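Local coordinates for protein ribonuclease T2 (Homo sapiens, PDB 3T0O) that cleaves single-stranded RNA, preferentially between purine and uridine residues, and so degrades microbial RNA into fragments that are sensed by TLR8 in innate immunity, at residues Leu66-Met69 and Arg70-Pro74; Phe80-Arg83 and Ser84-Trp87; Trp87-Glu90 and Trp91-Gly95; Phe111-Ser114 and Leu115-Arg119. All coordinates share one frame; numbering follows the deposited sequence.

Contact 1 of 4, residues Leu66-Met69 and Arg70-Pro74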
loop_
_atom_site.group_PDB
_atom_site.type_symbol
_atom_site.label_atom_id
_atom_site.label_comp_id
_atom_site.label_asym_id
_atom_site.label_seq_id
_atom_site.Cartn_x
_atom_site.Cartn_y
_atom_site.Cartn_z
ATOM N N LEU A 66 3.820 -16.462 4.311
ATOM C CA LEU A 66 4.201 -15.632 5.463
ATOM C C LEU A 66 5.581 -14.968 5.325
ATOM O O LEU A 66 5.734 -13.823 5.643
ATOM C CB LEU A 66 3.978 -16.334 6.805
ATOM C CG LEU A 66 2.473 -16.598 7.021
ATOM C CD1 LEU A 66 2.304 -17.424 8.290
ATOM C CD2 LEU A 66 1.607 -15.325 6.971
ATOM N N PRO A 67 6.585 -15.642 4.759
ATOM C CA PRO A 67 7.796 -14.905 4.654
ATOM C C PRO A 67 7.678 -13.676 3.777
ATOM O O PRO A 67 8.226 -12.657 4.130
ATOM C CB PRO A 67 8.781 -15.938 4.068
ATOM C CG PRO A 67 8.250 -17.238 4.632
ATOM C CD PRO A 67 6.774 -17.090 4.569
ATOM N N GLU A 68 6.998 -13.769 2.648
ATOM C CA GLU A 68 6.772 -12.620 1.804
ATOM C C GLU A 68 5.880 -11.594 2.478
ATOM O O GLU A 68 6.099 -10.370 2.337
ATOM C CB GLU A 68 6.138 -13.003 0.500
ATOM C CG GLU A 68 7.131 -13.588 -0.496
ATOM C CD GLU A 68 6.426 -13.819 -1.821
ATOM O OE1 GLU A 68 6.148 -14.999 -2.111
ATOM O OE2 GLU A 68 6.106 -12.816 -2.510
ATOM N N MET A 69 4.849 -12.054 3.176
ATOM C CA MET A 69 3.982 -11.097 3.902
ATOM C C MET A 69 4.764 -10.343 4.973
ATOM O O MET A 69 4.528 -9.142 5.169
ATOM C CB MET A 69 2.766 -11.747 4.581
ATOM C CG MET A 69 1.960 -12.596 3.710
ATOM S SD MET A 69 0.760 -11.541 2.912
ATOM C CE MET A 69 -0.193 -10.982 4.293
ATOM N N ARG A 70 5.670 -11.020 5.719
ATOM C CA ARG A 70 6.463 -10.266 6.678
ATOM C C ARG A 70 7.352 -9.242 6.026
ATOM O O ARG A 70 7.569 -8.153 6.600
ATOM C CB ARG A 70 7.303 -11.211 7.572
ATOM C CG ARG A 70 6.368 -12.081 8.457
ATOM C CD ARG A 70 7.171 -13.017 9.402
ATOM N NE ARG A 70 8.092 -13.864 8.682
ATOM C CZ ARG A 70 7.950 -15.181 8.541
ATOM N NH1 ARG A 70 6.891 -15.810 9.048
ATOM N NH2 ARG A 70 8.865 -15.848 7.857
ATOM N N ALA A 71 7.937 -9.600 4.861
ATOM C CA ALA A 71 8.890 -8.679 4.212
ATOM C C ALA A 71 8.189 -7.522 3.508
ATOM O O ALA A 71 8.650 -6.394 3.582
ATOM C CB ALA A 71 9.682 -9.406 3.179
ATOM N N TYR A 72 7.058 -7.830 2.888
ATOM C CA TYR A 72 6.473 -6.836 1.986
ATOM C C TYR A 72 5.183 -6.317 2.527
ATOM O O TYR A 72 4.671 -5.300 1.993
ATOM C CB TYR A 72 6.162 -7.542 0.614
ATOM C CG TYR A 72 7.353 -8.099 -0.110
ATOM C CD1 TYR A 72 8.579 -7.533 0.032
ATOM C CD2 TYR A 72 7.192 -9.228 -0.883
ATOM C CE1 TYR A 72 9.719 -8.106 -0.641
ATOM C CE2 TYR A 72 8.286 -9.817 -1.527
ATOM C CZ TYR A 72 9.522 -9.230 -1.387
ATOM O OH TYR A 72 10.615 -9.792 -2.082
ATOM N N TRP A 73 4.604 -6.959 3.533
ATOM C CA TRP A 73 3.309 -6.511 4.047
ATOM C C TRP A 73 3.406 -6.365 5.571
ATOM O O TRP A 73 2.526 -6.762 6.322
ATOM C CB TRP A 73 2.249 -7.514 3.621
ATOM C CG TRP A 73 0.865 -6.949 3.501
ATOM C CD1 TRP A 73 0.284 -5.958 4.250
ATOM C CD2 TRP A 73 -0.142 -7.457 2.620
ATOM N NE1 TRP A 73 -1.047 -5.757 3.822
ATOM C CE2 TRP A 73 -1.315 -6.688 2.832
ATOM C CE3 TRP A 73 -0.122 -8.442 1.609
ATOM C CZ2 TRP A 73 -2.535 -6.924 2.061
ATOM C CZ3 TRP A 73 -1.319 -8.647 0.865
ATOM C CH2 TRP A 73 -2.457 -7.876 1.092
ATOM N N PRO A 74 4.442 -5.689 6.056
ATOM C CA PRO A 74 4.572 -5.581 7.512
ATOM C C PRO A 74 3.600 -4.587 8.115
ATOM O O PRO A 74 3.043 -3.746 7.394
ATOM C CB PRO A 74 5.991 -4.977 7.695
ATOM C CG PRO A 74 6.198 -4.113 6.434
ATOM C CD PRO A 74 5.576 -5.034 5.338
#
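Met69 and Trp73 leave their backbones by different first torsions: CG of Met69 is anti to its carbonyl carbon (chi1 -52°), whereas CG of Trp73 is anti to its own N (chi1 -154°), and the two side chains end up side by side, pointing the same way. In the methionine conformer described here, one of two, further bends carry SD to 3.5 Å from Trp73 CE3. The sulfur meets the ring obliquely, while CE rests over one face near the rim, 3.7 Å from Trp73 CE3. This Met-aromatic contact spans the last turn of helix 66-72, and Trp73 is the first residue to leave helical geometry. Its N still donates to Met69 O (2.7 Å), from above the carbonyl plane, while NE1 bonds to His41 O in strand 39-45. One turn back, Arg70 folds its guanidinium over the helix start: Leu66 O lies beneath the centre of one face, and NH2 is 3.6 Å from Pro67 CG. Glu68 and Tyr72 meet less closely, OE2 lying at the ring edge 3.8 Å from Tyr72 CE2 with the carboxylate and ring planes 79° apart; the same oxygen forms a salt bridge with Arg119 of helix 107-121.

Contact 2 of 4, residues Phe80-Arg83 and Ser84-Trp87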
loop_
_atom_site.group_PDB
_atom_site.type_symbol
_atom_site.label_atom_id
_atom_site.label_comp_id
_atom_site.label_asym_id
_atom_site.label_seq_id
_atom_site.Cartn_x
_atom_site.Cartn_y
_atom_site.Cartn_z
ATOM N N PHE A 80 1.474 -3.713 15.763
ATOM C CA PHE A 80 1.147 -4.629 16.842
ATOM C C PHE A 80 2.154 -5.795 16.759
ATOM O O PHE A 80 2.673 -6.136 15.654
ATOM C CB PHE A 80 -0.263 -5.170 16.575
ATOM C CG PHE A 80 -1.385 -4.166 16.744
ATOM C CD1 PHE A 80 -1.484 -3.401 17.921
ATOM C CD2 PHE A 80 -2.339 -4.026 15.776
ATOM C CE1 PHE A 80 -2.521 -2.489 18.104
ATOM C CE2 PHE A 80 -3.447 -3.127 16.006
ATOM C CZ PHE A 80 -3.495 -2.383 17.132
ATOM N N PRO A 81 2.424 -6.377 17.889
ATOM C CA PRO A 81 3.389 -7.488 17.952
ATOM C C PRO A 81 2.844 -8.677 17.197
ATOM O O PRO A 81 3.602 -9.384 16.527
ATOM C CB PRO A 81 3.561 -7.753 19.436
ATOM C CG PRO A 81 2.532 -6.931 20.187
ATOM C CD PRO A 81 1.987 -5.874 19.182
ATOM N N ASN A 82 1.527 -8.850 17.247
ATOM C CA ASN A 82 0.912 -9.893 16.467
ATOM C C ASN A 82 0.635 -9.317 15.086
ATOM O O ASN A 82 -0.351 -8.597 14.894
ATOM C CB ASN A 82 -0.408 -10.285 17.075
ATOM C CG ASN A 82 -1.010 -11.477 16.391
ATOM O OD1 ASN A 82 -0.578 -11.862 15.270
ATOM N ND2 ASN A 82 -2.000 -12.104 17.058
ATOM N N ARG A 83 1.518 -9.578 14.131
ATOM C CA ARG A 83 1.420 -8.971 12.815
ATOM C C ARG A 83 0.140 -9.424 12.082
ATOM O O ARG A 83 -0.386 -8.777 11.168
ATOM C CB ARG A 83 2.675 -9.385 12.029
ATOM C CG ARG A 83 3.067 -8.447 10.994
ATOM C CD ARG A 83 4.323 -8.958 10.277
ATOM N NE ARG A 83 5.610 -8.661 10.949
ATOM C CZ ARG A 83 6.330 -9.531 11.680
ATOM N NH1 ARG A 83 5.920 -10.781 11.942
ATOM N NH2 ARG A 83 7.481 -9.117 12.187
ATOM N N SER A 84 -0.388 -10.550 12.509
ATOM C CA SER A 84 -1.530 -11.066 11.840
ATOM C C SER A 84 -2.803 -10.220 12.154
ATOM O O SER A 84 -3.788 -10.322 11.425
ATOM C CB SER A 84 -1.660 -12.585 12.021
ATOM O OG SER A 84 -2.400 -12.777 13.174
ATOM N N ARG A 85 -2.804 -9.372 13.195
ATOM C CA ARG A 85 -3.951 -8.471 13.437
ATOM C C ARG A 85 -4.159 -7.564 12.249
ATOM O O ARG A 85 -5.280 -7.268 11.840
ATOM C CB ARG A 85 -3.773 -7.574 14.668
ATOM C CG ARG A 85 -3.407 -8.250 15.952
ATOM C CD ARG A 85 -3.473 -7.215 17.097
ATOM N NE ARG A 85 -4.769 -6.534 17.193
ATOM C CZ ARG A 85 -5.111 -5.704 18.185
ATOM N NH1 ARG A 85 -4.246 -5.444 19.160
ATOM N NH2 ARG A 85 -6.318 -5.137 18.213
ATOM N N PHE A 86 -3.078 -7.086 11.666
ATOM C CA PHE A 86 -3.217 -6.214 10.468
ATOM C C PHE A 86 -3.759 -6.960 9.285
ATOM O O PHE A 86 -4.638 -6.476 8.615
ATOM C CB PHE A 86 -1.831 -5.605 10.216
ATOM C CG PHE A 86 -1.665 -4.858 8.942
ATOM C CD1 PHE A 86 -2.605 -3.977 8.507
ATOM C CD2 PHE A 86 -0.471 -4.989 8.214
ATOM C CE1 PHE A 86 -2.406 -3.247 7.309
ATOM C CE2 PHE A 86 -0.258 -4.297 7.081
ATOM C CZ PHE A 86 -1.243 -3.420 6.591
ATOM N N TRP A 87 -3.221 -8.162 9.048
ATOM C CA TRP A 87 -3.658 -8.907 7.869
ATOM C C TRP A 87 -5.124 -9.336 8.070
ATOM O O TRP A 87 -5.876 -9.371 7.083
ATOM C CB TRP A 87 -2.748 -10.149 7.720
ATOM C CG TRP A 87 -1.376 -9.759 7.478
ATOM C CD1 TRP A 87 -0.918 -8.623 6.853
ATOM C CD2 TRP A 87 -0.238 -10.496 7.889
ATOM N NE1 TRP A 87 0.483 -8.631 6.848
ATOM C CE2 TRP A 87 0.925 -9.757 7.472
ATOM C CE3 TRP A 87 -0.073 -11.686 8.585
ATOM C CZ2 TRP A 87 2.235 -10.234 7.712
ATOM C CZ3 TRP A 87 1.204 -12.157 8.814
ATOM C CH2 TRP A 87 2.332 -11.428 8.409
HETATM O O HOH W 1 -0.854 -6.391 13.278
#
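Asn82 and Ser84 meet where the chain turns from loop into helix 84-98, and Arg85 N closes the turn on Asn82 O at 3.1 Å, approaching from above the carbonyl plane. The amide oxygen of Asn82 is gripped twice from the same face: Ser84 OG donates to Asn82 OD1 at 2.9 Å, and Ser84 N reaches Asn82 OD1 at 3.1 Å. With Ser84 OG placed between its own N and carbonyl carbon (chi1 89°), hydroxyl and amide N-H can both address that oxygen. Water 1 adds a bridge, donating to Asn82 O and accepting from Phe86 N, whose direct bond to Arg83 O is weak.

Farther out, Arg85, in one of its two conformers, bends at chi3 (55°) and lays its guanidinium flat on the Phe80 ring. The planes differ by only 12°, CZ is over the ring face, and NH1 comes within 3.6 Å of Phe80 CE1, a stacked cation-pi pair across the turn. Arg83 instead runs alongside Trp87, pointing the same way, with its methylenes against the six-membered ring: CD lies 3.5 Å from Trp87 CZ2, and CG makes an off-centre CH-pi contact. Beyond these carbons, Arg83 NE forms a salt bridge with Asp30, while Trp87 NE1 bonds to Trp73 O. The double acceptance by the Asn82 carboxamide, just ahead of the first helical turn, is a side-chain capping arrangement typical of a helix N-terminus, here opening the helix that carries the probable active-site residues Glu90 and His94.

Contact 3 of 4, residues Trp87-Glu90 and Trp91-Gly95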
loop_
_atom_site.group_PDB
_atom_site.type_symbol
_atom_site.label_atom_id
_atom_site.label_comp_id
_atom_site.label_asym_id
_atom_site.label_seq_id
_atom_site.Cartn_x
_atom_site.Cartn_y
_atom_site.Cartn_z
ATOM N N TRP A 87 -3.221 -8.162 9.048
ATOM C CA TRP A 87 -3.658 -8.907 7.869
ATOM C C TRP A 87 -5.124 -9.336 8.070
ATOM O O TRP A 87 -5.876 -9.371 7.083
ATOM C CB TRP A 87 -2.748 -10.149 7.720
ATOM C CG TRP A 87 -1.376 -9.759 7.478
ATOM C CD1 TRP A 87 -0.918 -8.623 6.853
ATOM C CD2 TRP A 87 -0.238 -10.496 7.889
ATOM N NE1 TRP A 87 0.483 -8.631 6.848
ATOM C CE2 TRP A 87 0.925 -9.757 7.472
ATOM C CE3 TRP A 87 -0.073 -11.686 8.585
ATOM C CZ2 TRP A 87 2.235 -10.234 7.712
ATOM C CZ3 TRP A 87 1.204 -12.157 8.814
ATOM C CH2 TRP A 87 2.332 -11.428 8.409
ATOM N N LYS A 88 -5.517 -9.640 9.312
ATOM C CA LYS A 88 -6.883 -10.002 9.585
ATOM C C LYS A 88 -7.760 -8.794 9.183
ATOM O O LYS A 88 -8.821 -8.981 8.582
ATOM C CB LYS A 88 -7.032 -10.322 11.066
ATOM C CG LYS A 88 -8.489 -10.495 11.492
ATOM C CD LYS A 88 -8.484 -10.854 12.995
ATOM C CE LYS A 88 -9.831 -10.627 13.647
ATOM N NZ LYS A 88 -10.777 -11.686 13.217
ATOM N N HIS A 89 -7.345 -7.599 9.635
ATOM C CA HIS A 89 -8.098 -6.381 9.311
ATOM C C HIS A 89 -8.237 -6.221 7.801
ATOM O O HIS A 89 -9.332 -5.973 7.278
ATOM C CB HIS A 89 -7.375 -5.155 9.902
ATOM C CG HIS A 89 -7.957 -3.846 9.475
ATOM N ND1 HIS A 89 -9.026 -3.277 10.123
ATOM C CD2 HIS A 89 -7.601 -2.984 8.487
ATOM C CE1 HIS A 89 -9.351 -2.143 9.517
ATOM N NE2 HIS A 89 -8.496 -1.933 8.535
ATOM N N GLU A 90 -7.154 -6.442 7.082
ATOM C CA GLU A 90 -7.181 -6.274 5.639
ATOM C C GLU A 90 -8.094 -7.313 5.027
ATOM O O GLU A 90 -8.826 -7.017 4.062
ATOM C CB GLU A 90 -5.806 -6.388 5.036
ATOM C CG GLU A 90 -4.963 -5.130 5.463
ATOM C CD GLU A 90 -5.486 -3.822 4.889
ATOM O OE1 GLU A 90 -5.860 -3.754 3.694
ATOM O OE2 GLU A 90 -5.540 -2.848 5.671
ATOM N N TRP A 91 -7.979 -8.569 5.487
ATOM C CA TRP A 91 -8.879 -9.592 4.957
ATOM C C TRP A 91 -10.357 -9.254 5.200
ATOM O O TRP A 91 -11.195 -9.321 4.307
ATOM C CB TRP A 91 -8.580 -10.961 5.582
ATOM C CG TRP A 91 -9.677 -11.955 5.147
ATOM C CD1 TRP A 91 -10.711 -12.436 5.927
ATOM C CD2 TRP A 91 -9.932 -12.410 3.817
ATOM N NE1 TRP A 91 -11.511 -13.235 5.181
ATOM C CE2 TRP A 91 -11.088 -13.203 3.875
ATOM C CE3 TRP A 91 -9.298 -12.215 2.583
ATOM C CZ2 TRP A 91 -11.635 -13.847 2.731
ATOM C CZ3 TRP A 91 -9.812 -12.926 1.448
ATOM C CH2 TRP A 91 -10.979 -13.666 1.525
ATOM N N GLU A 92 -10.700 -8.896 6.422
ATOM C CA GLU A 92 -12.101 -8.756 6.827
ATOM C C GLU A 92 -12.720 -7.506 6.158
ATOM O O GLU A 92 -13.868 -7.535 5.618
ATOM C CB GLU A 92 -12.176 -8.880 8.378
ATOM C CG GLU A 92 -11.685 -10.319 8.782
ATOM C CD GLU A 92 -11.817 -10.789 10.242
ATOM O OE1 GLU A 92 -12.159 -9.972 11.132
ATOM O OE2 GLU A 92 -11.577 -12.010 10.504
ATOM N N LYS A 93 -11.901 -6.447 6.086
ATOM C CA LYS A 93 -12.384 -5.212 5.506
ATOM C C LYS A 93 -12.411 -5.253 3.992
ATOM O O LYS A 93 -13.348 -4.745 3.423
ATOM C CB LYS A 93 -11.577 -4.028 5.986
ATOM C CG LYS A 93 -12.159 -2.644 5.618
ATOM C CD LYS A 93 -11.291 -1.532 6.238
ATOM C CE LYS A 93 -12.000 -0.169 6.290
ATOM N NZ LYS A 93 -13.142 -0.127 7.292
ATOM N N HIS A 94 -11.399 -5.844 3.364
ATOM C CA HIS A 94 -11.217 -5.686 1.935
ATOM C C HIS A 94 -11.278 -6.993 1.170
ATOM O O HIS A 94 -11.922 -7.080 0.128
ATOM C CB HIS A 94 -9.856 -5.009 1.660
ATOM C CG HIS A 94 -9.735 -3.666 2.306
ATOM N ND1 HIS A 94 -10.554 -2.606 1.991
ATOM C CD2 HIS A 94 -8.935 -3.253 3.323
ATOM C CE1 HIS A 94 -10.223 -1.569 2.754
ATOM N NE2 HIS A 94 -9.237 -1.937 3.561
ATOM N N GLY A 95 -10.625 -8.019 1.718
ATOM C CA GLY A 95 -10.482 -9.318 0.979
ATOM C C GLY A 95 -11.831 -9.995 0.817
ATOM O O GLY A 95 -12.094 -10.528 -0.256
HETATM O O HOH W 2 -7.482 -0.979 5.421
#
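Glu90 and His94 run side by side along helix 84-98, pointing the same way, with carboxylate and imidazole planes 28° apart. Glu90 OE1 approaches His94 CD2 to 3.1 Å, obliquely to the ring, and receives a hydrogen bond from Trp44 NE1. The other oxygen, OE2, accepts from water 2 at 2.7 Å; this water lies at the His94 ring edge, 2.7 Å from His94 NE2, and is weakly linked to His89 NE2. Glu90 and His94 are both probable active-site residues, and the water joins them. His89 points along Lys93, whose CD is 3.6 Å from His89 NE2.

Away from this cluster, Lys88 crosses Glu92 at a slant. A bend at chi4 (74°) turns NZ onto the carboxylate: in the Glu92 conformer described, one of two, Lys88 NZ meets Glu92 OE2 at 2.8 Å in a salt bridge, on its syn side but 27° out of plane, with a weaker bond to OE1. Glu92 OE2 also accepts from Phe57 N. In the backbone, Glu90 O takes both His94 N and Gly95 N, marking a wider pi-type turn. Trp91 packs on Phe111 of helix 107-121, Trp87 on helix 66-72, and Glu90 on His41 of strand 39-45.

Contact 4 of 4, residues Phe111-Ser114 and Leu115-Arg119; sequences FGRS and LELYR
Arg113 carries the side-chain part of this contact by meeting Glu116 and Leu117 at once, one turn along helix 107-121. Its CG stands anti to the backbone N, and a bend at chi2 (63°) swings the guanidinium forward, toward the next turn. There Leu117 CD2 sits over the centre of one face, 3.8 Å from Arg113 CZ, while Glu116 comes in at the edge. Arg113 NH1 bonds to Glu116 OE1 at 2.8 Å in a salt bridge, but the carboxylate stands almost perpendicular to the guanidinium, planes 88° apart, and its oxygen is met from above its own plane. With NE held by Gln184 OE1 and NH2 by Asp183 O, the guanidinium is fixed in rotation by three hydrogen-bonding partners.

The buried side is closer-knit. Leu115 CG lies 3.4 Å from Phe111 O, and Leu117 CG is 3.2 Å from Arg113 O, each leucine curling back over the carbonyl that accepts its own N-H. Ser114 turns its OG back to Tyr110 O, so this buried hydroxyl is satisfied within the helix. On the more exposed side the link is looser and runs through solvent: water 3 donates to Gly112 O at 2.7 Å and, in the Arg119 conformer described, one of two, accepts from Arg119 NH1 at 3.0 Å. Phe111 and Leu115 pack against Met69 of helix 66-72, while Ser114, Leu115 and Tyr118 face strand 39-45, Tyr118 also reaching strand 12-18.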
loop_
_atom_site.group_PDB
_atom_site.type_symbol
_atom_site.label_atom_id
_atom_site.label_comp_id
_atom_site.label_asym_id
_atom_site.label_seq_id
_atom_site.Cartn_x
_atom_site.Cartn_y
_atom_site.Cartn_z
ATOM N N PHE A 111 -4.382 -12.827 -0.929
ATOM C CA PHE A 111 -3.113 -12.353 -0.450
ATOM C C PHE A 111 -1.993 -12.692 -1.433
ATOM O O PHE A 111 -1.086 -11.853 -1.606
ATOM C CB PHE A 111 -2.827 -12.938 0.945
ATOM C CG PHE A 111 -3.598 -12.272 2.013
ATOM C CD1 PHE A 111 -3.169 -11.066 2.540
ATOM C CD2 PHE A 111 -4.717 -12.879 2.571
ATOM C CE1 PHE A 111 -3.912 -10.464 3.583
ATOM C CE2 PHE A 111 -5.457 -12.285 3.570
ATOM C CZ PHE A 111 -5.063 -11.094 4.091
ATOM N N GLY A 112 -2.074 -13.838 -2.119
ATOM C CA GLY A 112 -1.001 -14.196 -3.017
ATOM C C GLY A 112 -0.997 -13.266 -4.208
ATOM O O GLY A 112 0.092 -12.884 -4.698
ATOM N N ARG A 113 -2.190 -12.906 -4.690
ATOM C CA ARG A 113 -2.249 -12.011 -5.849
ATOM C C ARG A 113 -1.778 -10.636 -5.494
ATOM O O ARG A 113 -1.137 -9.941 -6.281
ATOM C CB ARG A 113 -3.672 -11.992 -6.480
ATOM C CG ARG A 113 -3.826 -11.069 -7.653
ATOM C CD ARG A 113 -2.907 -11.486 -8.838
ATOM N NE ARG A 113 -3.281 -10.729 -10.026
ATOM C CZ ARG A 113 -2.455 -10.456 -11.027
ATOM N NH1 ARG A 113 -1.197 -10.872 -10.968
ATOM N NH2 ARG A 113 -2.870 -9.743 -12.055
ATOM N N SER A 114 -2.099 -10.201 -4.268
ATOM C CA SER A 114 -1.640 -8.938 -3.772
ATOM C C SER A 114 -0.145 -8.870 -3.755
ATOM O O SER A 114 0.462 -7.910 -4.222
ATOM C CB SER A 114 -2.187 -8.723 -2.356
ATOM O OG SER A 114 -3.604 -8.588 -2.459
ATOM N N LEU A 115 0.489 -9.921 -3.268
ATOM C CA LEU A 115 1.954 -9.938 -3.278
ATOM C C LEU A 115 2.494 -9.958 -4.685
ATOM O O LEU A 115 3.530 -9.327 -4.947
ATOM C CB LEU A 115 2.445 -11.192 -2.555
ATOM C CG LEU A 115 2.164 -11.174 -1.064
ATOM C CD1 LEU A 115 2.332 -12.583 -0.487
ATOM C CD2 LEU A 115 3.109 -10.256 -0.335
ATOM N N GLU A 116 1.850 -10.692 -5.584
ATOM C CA GLU A 116 2.331 -10.726 -6.975
ATOM C C GLU A 116 2.263 -9.384 -7.585
ATOM O O GLU A 116 3.213 -8.956 -8.234
ATOM C CB GLU A 116 1.464 -11.689 -7.757
ATOM C CG GLU A 116 1.901 -11.970 -9.130
ATOM C CD GLU A 116 1.068 -13.118 -9.695
ATOM O OE1 GLU A 116 -0.181 -13.090 -9.569
ATOM O OE2 GLU A 116 1.660 -14.075 -10.241
ATOM N N LEU A 117 1.158 -8.690 -7.377
ATOM C CA LEU A 117 0.993 -7.348 -7.955
ATOM C C LEU A 117 2.036 -6.405 -7.401
ATOM O O LEU A 117 2.592 -5.571 -8.126
ATOM C CB LEU A 117 -0.410 -6.820 -7.552
ATOM C CG LEU A 117 -1.455 -7.540 -8.378
ATOM C CD1 LEU A 117 -2.791 -7.142 -7.786
ATOM C CD2 LEU A 117 -1.384 -7.006 -9.842
ATOM N N TYR A 118 2.331 -6.532 -6.096
ATOM C CA TYR A 118 3.366 -5.660 -5.528
ATOM C C TYR A 118 4.722 -5.905 -6.252
ATOM O O TYR A 118 5.408 -4.941 -6.560
ATOM C CB TYR A 118 3.533 -6.126 -4.071
ATOM C CG TYR A 118 4.676 -5.441 -3.319
ATOM C CD1 TYR A 118 4.559 -4.126 -2.928
ATOM C CD2 TYR A 118 5.817 -6.148 -3.028
ATOM C CE1 TYR A 118 5.630 -3.536 -2.195
ATOM C CE2 TYR A 118 6.886 -5.592 -2.306
ATOM C CZ TYR A 118 6.749 -4.286 -1.893
ATOM O OH TYR A 118 7.838 -3.774 -1.187
ATOM N N ARG A 119 5.060 -7.155 -6.522
ATOM C CA ARG A 119 6.310 -7.512 -7.210
ATOM C C ARG A 119 6.346 -6.995 -8.638
ATOM O O ARG A 119 7.406 -6.590 -9.147
ATOM C CB ARG A 119 6.483 -9.061 -7.215
ATOM C CG ARG A 119 6.620 -9.646 -5.793
ATOM C CD ARG A 119 7.018 -11.145 -5.741
ATOM N NE ARG A 119 6.168 -12.016 -6.551
ATOM C CZ ARG A 119 5.214 -12.830 -6.100
ATOM N NH1 ARG A 119 4.902 -12.910 -4.816
ATOM N NH2 ARG A 119 4.550 -13.578 -6.969
HETATM O O HOH W 3 2.295 -14.411 -4.507
#

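How the contacts relate
The contacts follow one another along the chain through three helices: contact 1 at the C-terminal end of helix 66-72, contact 2 at the loop entering helix 84-98, contact 3 along that helix, and contact 4 on helix 107-121. Contacts 2 and 3 share Trp87, their centres about 11 Å apart; that residue is also the link to contact 1. Contact 4 lies about 11 Å from contact 1 and about 15 Å from contact 3, centre to centre, and helix 107-121 touches both other helices. Together the helices build an aromatic core beside the antiparallel sheet, next to the probable active-site residues His41, Glu90 and His94.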